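Local coordinates for protein macrophage migration inhibitory factor (Oncomelania hupensis, PDB 6LR3) that belongs to the macrophage migration inhibitory factor family, small alpha/beta proteins, and assembles as a trimer of identical subunits, at residues B[31-36]-B[62-67]. Residues are numbered along the deposited sequence; the frame is centred on the assembly and turned at random.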
loop_
_atom_site.group_PDB
_atom_site.type_symbol
_atom_site.label_atom_id
_atom_site.label_comp_id
_atom_site.label_asym_id
_atom_site.label_seq_id
_atom_site.Cartn_x
_atom_site.Cartn_y
_atom_site.Cartn_z
ATOM N N LEU B 31 19.586 5.206 -3.028
ATOM C CA LEU B 31 18.909 4.918 -4.316
ATOM C C LEU B 31 19.471 5.795 -5.437
ATOM O O LEU B 31 19.126 5.538 -6.579
ATOM C CB LEU B 31 17.405 5.155 -4.172
ATOM C CG LEU B 31 16.728 4.135 -3.245
ATOM C CD1 LEU B 31 15.287 4.526 -2.947
ATOM C CD2 LEU B 31 16.739 2.747 -3.837
ATOM N N GLN B 32 20.296 6.809 -5.105
ATOM C CA GLN B 32 20.824 7.765 -6.113
ATOM C C GLN B 32 19.677 8.254 -6.987
ATOM O O GLN B 32 19.754 8.189 -8.246
ATOM C CB GLN B 32 21.916 7.087 -6.946
ATOM C CG GLN B 32 23.119 6.677 -6.122
ATOM C CD GLN B 32 23.998 7.861 -5.885
ATOM O OE1 GLN B 32 24.688 8.300 -6.826
ATOM N NE2 GLN B 32 23.960 8.382 -4.644
ATOM N N LYS B 33 18.652 8.799 -6.342
ATOM C CA LYS B 33 17.496 9.436 -7.006
ATOM C C LYS B 33 17.428 10.867 -6.514
ATOM O O LYS B 33 17.904 11.170 -5.402
ATOM C CB LYS B 33 16.215 8.664 -6.647
ATOM C CG LYS B 33 16.109 7.308 -7.305
ATOM C CD LYS B 33 15.772 7.450 -8.784
ATOM C CE LYS B 33 15.540 6.097 -9.387
ATOM N NZ LYS B 33 15.178 6.236 -10.807
ATOM N N PRO B 34 16.811 11.786 -7.278
ATOM C CA PRO B 34 16.679 13.170 -6.839
ATOM C C PRO B 34 15.871 13.187 -5.539
ATOM O O PRO B 34 14.819 12.564 -5.473
ATOM C CB PRO B 34 15.961 13.872 -7.979
ATOM C CG PRO B 34 16.231 12.988 -9.179
ATOM C CD PRO B 34 16.256 11.578 -8.627
ATOM N N LYS B 35 16.336 13.930 -4.556
ATOM C CA LYS B 35 15.615 14.077 -3.289
ATOM C C LYS B 35 14.188 14.580 -3.552
ATOM O O LYS B 35 13.278 14.196 -2.835
ATOM C CB LYS B 35 16.352 15.091 -2.403
ATOM C CG LYS B 35 15.725 15.279 -1.041
ATOM C CD LYS B 35 16.683 15.962 -0.116
ATOM C CE LYS B 35 16.012 16.460 1.137
ATOM N NZ LYS B 35 17.007 16.961 2.113
ATOM N N GLU B 36 14.012 15.436 -4.569
ATOM C CA GLU B 36 12.714 16.126 -4.776
ATOM C C GLU B 36 11.605 15.115 -5.039
ATOM O O GLU B 36 10.463 15.468 -4.746
ATOM C CB GLU B 36 12.895 17.167 -5.873
ATOM C CG GLU B 36 12.905 16.622 -7.274
ATOM C CD GLU B 36 13.517 17.658 -8.241
ATOM O OE1 GLU B 36 14.698 18.032 -7.968
ATOM O OE2 GLU B 36 12.790 18.168 -9.121
ATOM N N VAL B 62 9.742 -0.056 -0.035
ATOM C CA VAL B 62 10.577 0.838 -0.850
ATOM C C VAL B 62 10.155 0.660 -2.294
ATOM O O VAL B 62 10.384 -0.388 -2.831
ATOM C CB VAL B 62 12.066 0.535 -0.663
ATOM C CG1 VAL B 62 12.912 1.428 -1.551
ATOM C CG2 VAL B 62 12.462 0.652 0.812
ATOM N N GLU B 63 9.437 1.634 -2.835
ATOM C CA GLU B 63 9.000 1.665 -4.245
ATOM C C GLU B 63 10.014 2.517 -5.004
ATOM O O GLU B 63 10.248 3.665 -4.619
ATOM C CB GLU B 63 7.587 2.202 -4.369
ATOM C CG GLU B 63 6.527 1.282 -3.779
ATOM C CD GLU B 63 5.166 1.942 -3.615
ATOM O OE1 GLU B 63 4.961 2.558 -2.561
ATOM O OE2 GLU B 63 4.345 1.891 -4.582
ATOM N N CYS B 64 10.604 1.972 -6.047
ATOM C CA CYS B 64 11.643 2.696 -6.808
ATOM C C CYS B 64 11.647 2.227 -8.258
ATOM O O CYS B 64 11.479 1.030 -8.496
ATOM C CB CYS B 64 13.009 2.491 -6.174
ATOM S SG CYS B 64 14.269 3.622 -6.823
ATOM N N ILE B 65 11.824 3.167 -9.171
ATOM C CA ILE B 65 12.088 2.885 -10.593
ATOM C C ILE B 65 13.588 2.579 -10.698
ATOM O O ILE B 65 14.392 3.472 -10.374
ATOM C CB ILE B 65 11.676 4.065 -11.485
ATOM C CG1 ILE B 65 10.194 4.411 -11.296
ATOM C CG2 ILE B 65 11.990 3.730 -12.960
ATOM C CD1 ILE B 65 9.828 5.770 -11.918
ATOM N N GLY B 66 13.939 1.364 -11.090
ATOM C CA GLY B 66 15.331 0.880 -11.086
ATOM C C GLY B 66 15.893 0.736 -9.683
ATOM O O GLY B 66 15.129 0.779 -8.725
ATOM N N ARG B 67 17.212 0.557 -9.589
ATOM C CA ARG B 67 18.026 0.621 -8.349
ATOM C C ARG B 67 17.862 -0.603 -7.455
ATOM O O ARG B 67 18.764 -0.820 -6.648
ATOM C CB ARG B 67 17.693 1.871 -7.530
ATOM C CG ARG B 67 17.808 3.159 -8.319
ATOM C CD ARG B 67 19.253 3.384 -8.762
ATOM N NE ARG B 67 19.333 4.781 -9.130
ATOM C CZ ARG B 67 19.076 5.268 -10.335
ATOM N NH1 ARG B 67 18.766 4.467 -11.340
ATOM N NH2 ARG B 67 19.109 6.575 -10.532
#
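Arg-67 reaches from the turn after strand 58-64 to the carbonyls of Leu-31, the last residue of helix 19-31, and of Gln-32, the first beyond it. Its NE donates to Leu-31 O (2.7 Å) with a bent N-H...O angle of 131°, whereas NH2 meets Gln-32 O (2.9 Å) almost straight, at 174°. Gln-32 O lies in the guanidinium plane, although NH2 stands well above the carbonyl plane of Gln-32, off its lone pairs. Two bonds to neighbouring carbonyls fix the rotation of the guanidinium.

The aliphatic part of Lys-33 packs on the same guanidinium: CE sits over the centre of one face, 3.8 Å from Arg-67 CZ. A bend at chi2 (-74°) turns the lysine chain back toward 62-67, and NZ makes a weak hydrogen bond to Ile-65 O (2.9 Å). Lys-33 NZ and Arg-67 NH2 are 4.0 Å apart; a salt bridge from this lysine to Glu-119 probably offsets their like charges.

Apolar contacts lie deeper. Both methyls of Leu-31 reach Cys-64 SG; CD1 also meets Val-62 CG1 (4.1 Å), and CD2 also rests against Arg-67 CB. The same sulfur meets Lys-33 CE at 3.8 Å. Met-76 and Met-80 of helix 70-88 extend this buried layer.

The C-terminal end of helix 19-31 and the loop after it are thereby tied to strand 58-64 and the turn beyond it, part of the helix-on-sheet packing of the MIF alpha/beta fold.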